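Long-range contacts in protection of telomeres protein 1 (Schizosaccharomyces pombe, PDB 7CUI), which binds single-stranded telomeric DNA to protect the 3' overhang and regulates telomerase and telomere length, and is represented here by its C-terminal part: residues A[168-173]-A[184-189]; A[95-100]-A[190-195]; A[32-37]-A[84-89]; A[55-60]-A[162-167]. All blocks are in the same frame, centred on the assembly; numbering follows the deposited sequence.

Interaction 1 of 4, residues A[168-173]-A[184-189]; sequences VKEYIP and LTFLQK
Lys189 fills the close-packed half of this contact, its aliphatic chain crossing both Ile172 and Glu170 at a slant. Its CG lies 3.8 Å from CG1 of Ile172, and farther out its CD comes within 3.2 Å of OE2 of Glu170. The Glu170 side chain gets there fully stretched, with CG anti to the backbone nitrogen (chi1 -170°). A bend at the last torsion of Lys189 (chi4 -75°) keeps the ammonium group near the carboxylate, where NZ and Glu170 OE2 form a long salt bridge of 3.7 Å. The firmer polar partners of Glu170 lie on the neighbouring strand 49-73: OE1 pairs with Arg49 and also accepts a hydrogen bond from His51. CZ of the Phe186 ring reaches the same carboxylate, 3.8 Å from Glu170 OE2. The backbone closes in too, as the CA-H of Lys189 points to the carbonyl O of Tyr171 over 3.4 Å. Here the chain returns from the fourth to the fifth strand of an OB-fold barrel: 168-171 ends one strand, and 184-189 is the last part of a connecting loop whose middle, 176-182, is not modelled. CG2 of Ile172 and CD of Pro173 both rest on the carbonyl O of Gln188, each at 3.5 Å, and Pro173 is also covered by the backbone of another protein's chain. The loose side lies at Gln188 itself, partly exposed, whose CB is 4.2 Å from CG2 of Ile172 and whose amide end leads away from the strand.

Interaction 2 of 4, residues A[95-100]-A[190-195]; sequences PVIFFD and RWRGFG
Ile97 uses both its backbone polar groups on the partner strand: its N-H gives a nearly straight bond to Trp191 O (2.9 Å, 169°), and its O takes a more bent one from Gly193 N (2.9 Å, 144°). Arg192, paired with Ile97 in parallel register, adds a CA-H contact to that same carbonyl. Next to these bonds the Phe98 ring lays one face over Gly193, with CA 4.1 Å from the ring centroid in a CH-pi contact, and CG1 of Val96 approaches Gly193 N at 3.4 Å. On the Ile97 side, CD1 of Ile97 meets CG of Arg190 at 3.8 Å. The Arg192 chain, bent at chi2 and chi3, brings its guanidinium alongside Phe99, whose CD2 sits over one guanidinium face, 3.9 Å from NH2, with the two planes 70° apart. The charge of Arg192 is met by Asp102 of helix 100-107, and that of Arg190 by an acidic side chain of the chain of another protein. This parallel pairing of the third and fifth strands closes the OB-fold barrel. Strand 77-87 lines the far edge of 95-99, strand 163-171 borders 190-194, and Phe98 reaches helix 100-107 at Ala103 and Leu106.

Interaction 3 of 4, residues A[32-37]-A[84-89]; sequences TTISTI and LLVRDV
Thr32 only borders the contact, its carbonyl O 3.7 Å from Asp88 OD2. Thr33 follows at the N-cap of helix 34-38 and meets the carboxylate at about a right angle: its CA lies 3.4 Å from Asp88 OD2, and CB and CG2 lie close to OD1. Its own hydroxyl turns to the helix, where OG1 shares a hydrogen bond of 2.9 Å with Thr36 OG1. Ile34 makes the largest apolar contribution, sliding past Asp88 in the opposite direction. Its CD1 rests 3.4 Å from Asp88 CB and 4.2 Å from CG2 of Val86. The first torsion of Asp88 (chi1 -173°) swings the carboxylate away from its own backbone nitrogen and to the amino end of the helix, 3.6 Å from OD2 to Ile34 N, where the dipole of this short helix may modestly favour the negative charge. Asp88 OD1 is held by a bond from Ser90 N, just past the segment. The short helix so covers the end of strand 77-87 of the barrel: Ile34 also packs on Leu53 of strand 49-73 and Leu94 of strand 93-99, and Ile37 lies on His51.

Interaction 4 of 4, residues A[55-60]-A[162-167]; sequences VQVVDF and PWFDIY
In this pairing of the first and fourth strands of an OB-fold barrel, 49-73 and 163-171, two backbone bonds join Val55 and Phe164 as an antiparallel hydrogen-bonded pair, Val55 N to Phe164 O at 2.8 Å and Phe164 N to Val55 O at 3.0 Å, while the short segments cross at 108°. On one side of the sheet Gln56 lies across the indole of Trp163. Its CG sits over the five-membered ring, 4.2 Å from the centroid, and its amide stacks on the ring system with the planes 17° apart, OE1 coming 3.5 Å from CZ2 of Trp163. The extended chain of Gln56 (chi2 -180°) spreads the amide along the indole, and NE2 is tied down by a hydrogen bond to Thr161 O, which should hold the stack in place. Past Gln56 and Trp163 the strands diverge, and Val58 and Asp59 both face Leu85 of strand 77-87 in a classic beta bulge; in the other direction the pairing runs on, Ile166 bonding to Leu53 and Val168 to His51. The other side of the sheet is apolar and looks into the barrel, where Val86 and Leu53 also pack. There Val55 and Phe164 run side by side, and CG1 of Val55 covers one face of the phenyl ring while also meeting CG2 of Ile166 at 3.8 Å. Val57 comes to the same ring at its rim, with CG2 near the ring plane and 3.7 Å from CZ of Phe164.

In the fold
The four contacts trace one curled OB-fold sheet. Interactions 1 and 4 use successive parts of strand 163-171, their centres about 20 Å apart. Strand 190-198 of interaction 2 lies next to that strand: Lys169 N probably bonds to Arg192 O (2.8 Å), and Phe194 N probably to Tyr167 O (3.1 Å). Interactions 3 and 4 are the nearest pair of centres, about 9 Å apart, joined where Leu85 bonds to Val58 and Asp59. Val96 O and Leu84 N (2.9 Å) link interactions 2 and 3. Phe98 CZ packs on Ile166 CD1 (3.5 Å), tying interaction 2 to the interior side of interaction 4. Residues of interactions 1 and 2, among them Tyr171 and Arg190, also meet the chain of another protein.

Interaction 1 of 4, residues A[168-173]-A[184-189]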
# COMPACT_ATOMS: atom_id res chain seq x y z
N VAL A 168 -7.19 -0.92 -6.53
CA VAL A 168 -6.58 0.39 -6.37
C VAL A 168 -7.51 1.45 -6.96
O VAL A 168 -8.14 1.22 -7.98
CB VAL A 168 -5.17 0.48 -6.99
CG1 VAL A 168 -4.22 -0.55 -6.38
CG2 VAL A 168 -5.18 0.39 -8.51
N LYS A 169 -7.59 2.59 -6.27
CA LYS A 169 -8.26 3.76 -6.81
C LYS A 169 -7.21 4.80 -7.21
O LYS A 169 -6.37 5.19 -6.41
CB LYS A 169 -9.32 4.30 -5.84
CG LYS A 169 -8.90 4.49 -4.39
CD LYS A 169 -10.09 4.71 -3.47
CE LYS A 169 -9.73 4.54 -2.01
NZ LYS A 169 -10.92 4.64 -1.14
N GLU A 170 -7.26 5.19 -8.49
CA GLU A 170 -6.33 6.14 -9.09
C GLU A 170 -6.94 7.53 -8.98
O GLU A 170 -8.13 7.70 -9.22
CB GLU A 170 -6.13 5.76 -10.55
CG GLU A 170 -5.01 6.50 -11.25
CD GLU A 170 -4.70 5.94 -12.63
OE1 GLU A 170 -5.52 5.15 -13.14
OE2 GLU A 170 -3.65 6.28 -13.19
N TYR A 171 -6.11 8.51 -8.62
CA TYR A 171 -6.57 9.86 -8.35
C TYR A 171 -5.39 10.83 -8.39
O TYR A 171 -4.24 10.41 -8.39
CB TYR A 171 -7.25 9.93 -6.97
CG TYR A 171 -6.30 9.73 -5.82
CD1 TYR A 171 -5.87 8.46 -5.46
CD2 TYR A 171 -5.81 10.81 -5.09
CE1 TYR A 171 -4.99 8.27 -4.41
CE2 TYR A 171 -4.93 10.63 -4.03
CZ TYR A 171 -4.52 9.35 -3.69
OH TYR A 171 -3.66 9.16 -2.65
N ILE A 172 -5.70 12.13 -8.39
CA ILE A 172 -4.69 13.18 -8.42
C ILE A 172 -4.94 14.10 -7.23
O ILE A 172 -5.91 14.86 -7.24
CB ILE A 172 -4.77 13.96 -9.74
CG1 ILE A 172 -4.67 13.05 -10.97
CG2 ILE A 172 -3.72 15.07 -9.78
CD1 ILE A 172 -5.30 13.62 -12.22
N PRO A 173 -4.09 14.09 -6.17
CA PRO A 173 -4.35 14.93 -5.00
C PRO A 173 -3.86 16.36 -5.24
O PRO A 173 -3.07 16.61 -6.15
CB PRO A 173 -3.50 14.27 -3.91
CG PRO A 173 -2.31 13.72 -4.67
CD PRO A 173 -2.86 13.30 -6.02
N LEU A 184 0.02 19.60 -15.17
CA LEU A 184 -0.46 18.40 -14.51
C LEU A 184 -0.09 17.18 -15.35
O LEU A 184 -0.62 16.99 -16.45
CB LEU A 184 -1.98 18.48 -14.30
CG LEU A 184 -2.48 19.43 -13.21
CD1 LEU A 184 -3.99 19.60 -13.28
CD2 LEU A 184 -2.05 18.95 -11.82
N THR A 185 0.82 16.35 -14.83
CA THR A 185 1.39 15.23 -15.55
C THR A 185 1.01 13.91 -14.87
O THR A 185 0.21 13.90 -13.94
CB THR A 185 2.92 15.38 -15.70
OG1 THR A 185 3.54 15.16 -14.43
CG2 THR A 185 3.33 16.74 -16.24
N PHE A 186 1.62 12.81 -15.32
CA PHE A 186 1.32 11.49 -14.78
C PHE A 186 2.04 11.28 -13.45
O PHE A 186 1.61 10.46 -12.64
CB PHE A 186 1.72 10.40 -15.77
CG PHE A 186 0.84 9.18 -15.71
CD1 PHE A 186 -0.46 9.22 -16.21
CD2 PHE A 186 1.30 7.99 -15.17
CE1 PHE A 186 -1.27 8.09 -16.16
CE2 PHE A 186 0.49 6.87 -15.12
CZ PHE A 186 -0.80 6.92 -15.62
N LEU A 187 3.14 12.01 -13.26
CA LEU A 187 3.89 12.01 -12.01
C LEU A 187 2.99 12.48 -10.86
O LEU A 187 3.36 12.36 -9.70
CB LEU A 187 5.09 12.95 -12.15
CG LEU A 187 6.37 12.35 -12.72
CD1 LEU A 187 7.52 13.35 -12.65
CD2 LEU A 187 6.76 11.06 -12.01
N GLN A 188 1.82 13.03 -11.21
CA GLN A 188 0.95 13.68 -10.24
C GLN A 188 -0.16 12.73 -9.80
O GLN A 188 -0.94 13.06 -8.91
CB GLN A 188 0.39 14.99 -10.80
CG GLN A 188 1.31 16.19 -10.59
CD GLN A 188 2.38 16.30 -11.65
OE1 GLN A 188 2.26 15.74 -12.73
NE2 GLN A 188 3.43 17.04 -11.34
N LYS A 189 -0.23 11.55 -10.42
CA LYS A 189 -1.22 10.56 -10.03
C LYS A 189 -0.71 9.76 -8.82
O LYS A 189 0.49 9.53 -8.69
CB LYS A 189 -1.57 9.64 -11.20
CG LYS A 189 -2.43 10.29 -12.29
CD LYS A 189 -2.81 9.33 -13.39
CE LYS A 189 -4.00 9.78 -14.22
NZ LYS A 189 -5.28 9.61 -13.50

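Interaction 2 of 4, residues A[95-100]-A[190-195]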
# COMPACT_ATOMS: atom_id res chain seq x y z
N PRO A 95 3.47 2.01 -6.74
CA PRO A 95 3.33 2.32 -5.32
C PRO A 95 1.85 2.50 -4.96
O PRO A 95 1.18 3.38 -5.49
CB PRO A 95 4.12 3.63 -5.17
CG PRO A 95 3.98 4.31 -6.52
CD PRO A 95 3.80 3.20 -7.54
N VAL A 96 1.37 1.63 -4.08
CA VAL A 96 -0.02 1.59 -3.65
C VAL A 96 -0.07 2.05 -2.19
O VAL A 96 0.54 1.43 -1.31
CB VAL A 96 -0.61 0.18 -3.84
CG1 VAL A 96 -2.03 0.07 -3.30
CG2 VAL A 96 -0.53 -0.30 -5.28
N ILE A 97 -0.79 3.14 -1.95
CA ILE A 97 -0.87 3.74 -0.63
C ILE A 97 -2.03 3.12 0.14
O ILE A 97 -3.15 3.06 -0.37
CB ILE A 97 -1.02 5.27 -0.73
CG1 ILE A 97 0.21 5.93 -1.36
CG2 ILE A 97 -1.34 5.88 0.63
CD1 ILE A 97 -0.04 7.34 -1.86
N PHE A 98 -1.75 2.68 1.37
CA PHE A 98 -2.78 2.32 2.33
C PHE A 98 -2.85 3.39 3.41
O PHE A 98 -1.89 3.61 4.16
CB PHE A 98 -2.54 0.91 2.89
CG PHE A 98 -2.82 -0.18 1.88
CD1 PHE A 98 -1.83 -0.60 1.01
CD2 PHE A 98 -4.08 -0.75 1.78
CE1 PHE A 98 -2.09 -1.58 0.06
CE2 PHE A 98 -4.34 -1.74 0.83
CZ PHE A 98 -3.34 -2.15 -0.02
N PHE A 99 -4.01 4.04 3.48
CA PHE A 99 -4.25 5.17 4.36
C PHE A 99 -5.52 4.92 5.16
O PHE A 99 -6.49 4.36 4.64
CB PHE A 99 -4.36 6.44 3.51
CG PHE A 99 -4.55 7.72 4.27
CD1 PHE A 99 -3.53 8.22 5.08
CD2 PHE A 99 -5.73 8.45 4.19
CE1 PHE A 99 -3.70 9.40 5.80
CE2 PHE A 99 -5.90 9.63 4.90
CZ PHE A 99 -4.88 10.10 5.70
N ASP A 100 -5.47 5.28 6.45
CA ASP A 100 -6.64 5.40 7.31
C ASP A 100 -7.51 4.14 7.24
O ASP A 100 -7.03 3.05 7.52
CB ASP A 100 -7.39 6.71 7.02
CG ASP A 100 -8.21 7.21 8.20
OD1 ASP A 100 -8.28 6.50 9.23
OD2 ASP A 100 -8.77 8.33 8.09
N ARG A 190 -1.65 9.38 -7.95
CA ARG A 190 -1.40 8.49 -6.82
C ARG A 190 -2.37 7.32 -6.91
O ARG A 190 -3.45 7.44 -7.49
CB ARG A 190 -1.61 9.24 -5.50
CG ARG A 190 -0.35 9.74 -4.82
CD ARG A 190 0.66 10.39 -5.75
NE ARG A 190 1.73 11.09 -5.07
CZ ARG A 190 2.65 11.82 -5.69
NH1 ARG A 190 2.63 11.94 -7.01
NH2 ARG A 190 3.59 12.43 -4.99
N TRP A 191 -1.98 6.18 -6.33
CA TRP A 191 -2.84 5.01 -6.24
C TRP A 191 -3.06 4.64 -4.77
O TRP A 191 -2.13 4.68 -3.97
CB TRP A 191 -2.26 3.83 -7.01
CG TRP A 191 -2.17 4.08 -8.48
CD1 TRP A 191 -3.09 3.72 -9.43
CD2 TRP A 191 -1.12 4.76 -9.17
NE1 TRP A 191 -2.67 4.14 -10.66
CE2 TRP A 191 -1.46 4.78 -10.54
CE3 TRP A 191 0.08 5.36 -8.76
CZ2 TRP A 191 -0.64 5.36 -11.50
CZ3 TRP A 191 0.89 5.94 -9.72
CH2 TRP A 191 0.53 5.94 -11.07
N ARG A 192 -4.30 4.24 -4.46
CA ARG A 192 -4.68 3.91 -3.10
C ARG A 192 -5.35 2.54 -3.06
O ARG A 192 -6.35 2.32 -3.75
CB ARG A 192 -5.61 5.00 -2.56
CG ARG A 192 -4.91 6.03 -1.69
CD ARG A 192 -5.47 5.95 -0.29
NE ARG A 192 -6.29 7.11 0.03
CZ ARG A 192 -7.38 7.10 0.79
NH1 ARG A 192 -7.82 5.97 1.31
NH2 ARG A 192 -8.02 8.23 1.02
N GLY A 193 -4.81 1.64 -2.24
CA GLY A 193 -5.42 0.33 -2.04
C GLY A 193 -6.75 0.45 -1.30
O GLY A 193 -6.96 1.39 -0.54
N PHE A 194 -7.65 -0.52 -1.55
CA PHE A 194 -8.91 -0.61 -0.83
C PHE A 194 -9.57 -1.96 -1.09
O PHE A 194 -9.15 -2.70 -1.98
CB PHE A 194 -9.85 0.53 -1.26
CG PHE A 194 -10.45 0.36 -2.63
CD1 PHE A 194 -9.75 0.75 -3.76
CD2 PHE A 194 -11.71 -0.21 -2.78
CE1 PHE A 194 -10.31 0.59 -5.02
CE2 PHE A 194 -12.26 -0.37 -4.04
CZ PHE A 194 -11.56 0.03 -5.16
N GLY A 195 -10.61 -2.26 -0.31
CA GLY A 195 -11.46 -3.43 -0.50
C GLY A 195 -10.67 -4.74 -0.44
O GLY A 195 -10.94 -5.67 -1.19

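Interaction 3 of 4, residues A[32-37]-A[84-89]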
# COMPACT_ATOMS: atom_id res chain seq x y z
N THR A 32 -6.66 -6.33 -14.82
CA THR A 32 -5.76 -5.71 -15.78
C THR A 32 -4.33 -5.77 -15.24
O THR A 32 -4.07 -6.48 -14.27
CB THR A 32 -6.19 -4.29 -16.17
OG1 THR A 32 -6.13 -3.46 -15.01
CG2 THR A 32 -7.56 -4.22 -16.82
N THR A 33 -3.40 -5.03 -15.87
CA THR A 33 -1.99 -5.07 -15.47
C THR A 33 -1.47 -3.67 -15.19
O THR A 33 -2.06 -2.68 -15.61
CB THR A 33 -1.09 -5.70 -16.54
OG1 THR A 33 -1.07 -4.81 -17.66
CG2 THR A 33 -1.50 -7.09 -16.96
N ILE A 34 -0.32 -3.61 -14.50
CA ILE A 34 0.35 -2.37 -14.16
C ILE A 34 0.90 -1.72 -15.42
O ILE A 34 0.98 -0.49 -15.50
CB ILE A 34 1.43 -2.60 -13.08
CG1 ILE A 34 0.82 -3.07 -11.76
CG2 ILE A 34 2.29 -1.35 -12.88
CD1 ILE A 34 1.82 -3.57 -10.74
N SER A 35 1.26 -2.55 -16.42
CA SER A 35 1.74 -2.05 -17.69
C SER A 35 0.64 -1.23 -18.37
O SER A 35 0.92 -0.15 -18.89
CB SER A 35 2.24 -3.16 -18.57
OG SER A 35 3.08 -2.66 -19.60
N THR A 36 -0.59 -1.75 -18.34
CA THR A 36 -1.75 -1.12 -18.95
C THR A 36 -2.06 0.21 -18.27
O THR A 36 -2.40 1.19 -18.93
CB THR A 36 -2.97 -2.06 -18.94
OG1 THR A 36 -2.60 -3.25 -19.64
CG2 THR A 36 -4.20 -1.47 -19.58
N ILE A 37 -1.92 0.23 -16.93
CA ILE A 37 -2.23 1.40 -16.13
C ILE A 37 -1.29 2.55 -16.49
O ILE A 37 -1.73 3.70 -16.58
CB ILE A 37 -2.19 1.06 -14.62
CG1 ILE A 37 -3.41 0.23 -14.20
CG2 ILE A 37 -2.03 2.30 -13.75
CD1 ILE A 37 -3.32 -0.34 -12.80
N LEU A 84 2.88 0.14 -0.25
CA LEU A 84 3.46 -1.10 -0.72
C LEU A 84 3.84 -0.92 -2.18
O LEU A 84 3.00 -0.53 -2.99
CB LEU A 84 2.41 -2.21 -0.60
CG LEU A 84 1.79 -2.42 0.78
CD1 LEU A 84 0.83 -3.60 0.74
CD2 LEU A 84 2.87 -2.66 1.82
N LEU A 85 5.11 -1.19 -2.52
CA LEU A 85 5.50 -1.27 -3.91
C LEU A 85 5.14 -2.65 -4.44
O LEU A 85 5.72 -3.65 -4.02
CB LEU A 85 7.01 -1.00 -4.05
CG LEU A 85 7.51 -0.82 -5.48
CD1 LEU A 85 6.88 0.40 -6.14
CD2 LEU A 85 9.02 -0.72 -5.52
N VAL A 86 4.18 -2.71 -5.37
CA VAL A 86 3.68 -3.99 -5.83
C VAL A 86 4.15 -4.27 -7.25
O VAL A 86 4.47 -3.34 -7.99
CB VAL A 86 2.14 -4.10 -5.69
CG1 VAL A 86 1.69 -3.99 -4.24
CG2 VAL A 86 1.41 -3.09 -6.56
N ARG A 87 4.21 -5.55 -7.63
CA ARG A 87 4.65 -5.98 -8.95
C ARG A 87 3.68 -7.01 -9.51
O ARG A 87 3.19 -7.89 -8.80
CB ARG A 87 6.10 -6.48 -8.90
CG ARG A 87 6.51 -7.38 -10.06
CD ARG A 87 7.96 -7.19 -10.49
NE ARG A 87 8.93 -7.34 -9.41
CZ ARG A 87 10.19 -6.90 -9.43
NH1 ARG A 87 10.67 -6.28 -10.50
NH2 ARG A 87 10.96 -7.08 -8.37
N ASP A 88 3.45 -6.90 -10.82
CA ASP A 88 2.42 -7.58 -11.59
C ASP A 88 3.11 -8.56 -12.54
O ASP A 88 4.34 -8.55 -12.66
CB ASP A 88 1.62 -6.53 -12.36
CG ASP A 88 0.39 -7.01 -13.10
OD1 ASP A 88 0.57 -7.71 -14.12
OD2 ASP A 88 -0.73 -6.65 -12.68
N VAL A 89 2.31 -9.38 -13.23
CA VAL A 89 2.76 -10.31 -14.26
C VAL A 89 3.66 -9.61 -15.27
O VAL A 89 4.54 -10.25 -15.85
CB VAL A 89 1.55 -10.98 -14.95
CG1 VAL A 89 1.98 -11.97 -16.02
CG2 VAL A 89 0.64 -11.67 -13.94

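Interaction 4 of 4, residues A[55-60]-A[162-167]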
# COMPACT_ATOMS: atom_id res chain seq x y z
N VAL A 55 -1.00 -9.48 -7.76
CA VAL A 55 0.18 -8.71 -7.42
C VAL A 55 1.01 -9.39 -6.33
O VAL A 55 0.54 -10.30 -5.65
CB VAL A 55 -0.23 -7.26 -7.07
CG1 VAL A 55 -0.22 -6.96 -5.58
CG2 VAL A 55 0.55 -6.23 -7.86
N GLN A 56 2.26 -8.92 -6.20
CA GLN A 56 3.25 -9.38 -5.24
C GLN A 56 3.88 -8.14 -4.62
O GLN A 56 4.13 -7.17 -5.33
CB GLN A 56 4.35 -10.10 -6.02
CG GLN A 56 4.78 -11.43 -5.44
CD GLN A 56 5.88 -12.06 -6.27
OE1 GLN A 56 6.26 -11.56 -7.32
NE2 GLN A 56 6.39 -13.18 -5.78
N VAL A 57 4.13 -8.16 -3.30
CA VAL A 57 4.78 -7.02 -2.68
C VAL A 57 6.29 -7.16 -2.84
O VAL A 57 6.86 -8.22 -2.57
CB VAL A 57 4.41 -6.83 -1.19
CG1 VAL A 57 5.09 -5.60 -0.61
CG2 VAL A 57 2.91 -6.76 -0.98
N VAL A 58 6.93 -6.06 -3.25
CA VAL A 58 8.32 -6.07 -3.66
C VAL A 58 9.14 -5.10 -2.81
O VAL A 58 10.36 -5.22 -2.71
CB VAL A 58 8.41 -5.82 -5.18
CG1 VAL A 58 9.62 -4.97 -5.59
CG2 VAL A 58 8.36 -7.13 -5.95
N ASP A 59 8.45 -4.13 -2.18
CA ASP A 59 9.07 -3.13 -1.33
C ASP A 59 7.96 -2.42 -0.54
O ASP A 59 6.78 -2.61 -0.85
CB ASP A 59 9.91 -2.15 -2.15
CG ASP A 59 10.97 -1.41 -1.35
OD1 ASP A 59 10.92 -1.46 -0.12
OD2 ASP A 59 11.85 -0.78 -1.98
N PHE A 60 8.34 -1.62 0.46
CA PHE A 60 7.37 -0.82 1.21
C PHE A 60 8.03 0.41 1.85
O PHE A 60 9.25 0.46 2.00
CB PHE A 60 6.64 -1.67 2.25
CG PHE A 60 7.52 -2.25 3.33
CD1 PHE A 60 7.98 -1.47 4.37
CD2 PHE A 60 7.87 -3.59 3.30
CE1 PHE A 60 8.79 -2.00 5.37
CE2 PHE A 60 8.67 -4.14 4.29
CZ PHE A 60 9.13 -3.34 5.32
N PRO A 162 4.04 -13.70 -1.29
CA PRO A 162 2.80 -14.26 -1.81
C PRO A 162 2.08 -13.38 -2.84
O PRO A 162 2.34 -12.19 -2.93
CB PRO A 162 1.92 -14.47 -0.57
CG PRO A 162 2.51 -13.58 0.50
CD PRO A 162 3.98 -13.44 0.16
N TRP A 163 1.19 -14.02 -3.60
CA TRP A 163 0.35 -13.40 -4.62
C TRP A 163 -1.04 -13.16 -4.07
O TRP A 163 -1.58 -14.02 -3.36
CB TRP A 163 0.27 -14.29 -5.86
CG TRP A 163 1.51 -14.32 -6.68
CD1 TRP A 163 2.54 -15.21 -6.57
CD2 TRP A 163 1.87 -13.41 -7.73
NE1 TRP A 163 3.51 -14.92 -7.49
CE2 TRP A 163 3.13 -13.82 -8.22
CE3 TRP A 163 1.26 -12.29 -8.32
CZ2 TRP A 163 3.78 -13.15 -9.25
CZ3 TRP A 163 1.90 -11.63 -9.34
CH2 TRP A 163 3.15 -12.05 -9.80
N PHE A 164 -1.64 -12.02 -4.42
CA PHE A 164 -2.99 -11.68 -4.00
C PHE A 164 -3.59 -10.66 -4.97
O PHE A 164 -2.86 -9.96 -5.67
CB PHE A 164 -3.01 -11.19 -2.55
CG PHE A 164 -2.18 -9.96 -2.27
CD1 PHE A 164 -0.83 -10.07 -1.95
CD2 PHE A 164 -2.73 -8.69 -2.35
CE1 PHE A 164 -0.06 -8.94 -1.71
CE2 PHE A 164 -1.96 -7.56 -2.10
CZ PHE A 164 -0.62 -7.69 -1.78
N ASP A 165 -4.92 -10.62 -5.01
CA ASP A 165 -5.63 -9.62 -5.79
C ASP A 165 -5.75 -8.35 -4.95
O ASP A 165 -5.93 -8.42 -3.73
CB ASP A 165 -6.99 -10.13 -6.27
CG ASP A 165 -6.89 -11.17 -7.38
OD1 ASP A 165 -5.90 -11.13 -8.13
OD2 ASP A 165 -7.80 -12.01 -7.47
N ILE A 166 -5.62 -7.19 -5.61
CA ILE A 166 -5.65 -5.89 -4.95
C ILE A 166 -6.51 -4.95 -5.78
O ILE A 166 -6.44 -4.97 -7.01
CB ILE A 166 -4.20 -5.35 -4.78
CG1 ILE A 166 -4.13 -4.08 -3.94
CG2 ILE A 166 -3.53 -5.15 -6.13
CD1 ILE A 166 -4.68 -4.23 -2.55
N TYR A 167 -7.34 -4.14 -5.11
CA TYR A 167 -8.06 -3.06 -5.78
C TYR A 167 -7.34 -1.75 -5.50
O TYR A 167 -6.94 -1.49 -4.37
CB TYR A 167 -9.49 -2.91 -5.25
CG TYR A 167 -10.38 -4.12 -5.33
CD1 TYR A 167 -10.15 -5.14 -6.24
CD2 TYR A 167 -11.49 -4.22 -4.51
CE1 TYR A 167 -10.98 -6.24 -6.31
CE2 TYR A 167 -12.34 -5.31 -4.57
CZ TYR A 167 -12.09 -6.33 -5.47
OH TYR A 167 -12.92 -7.41 -5.53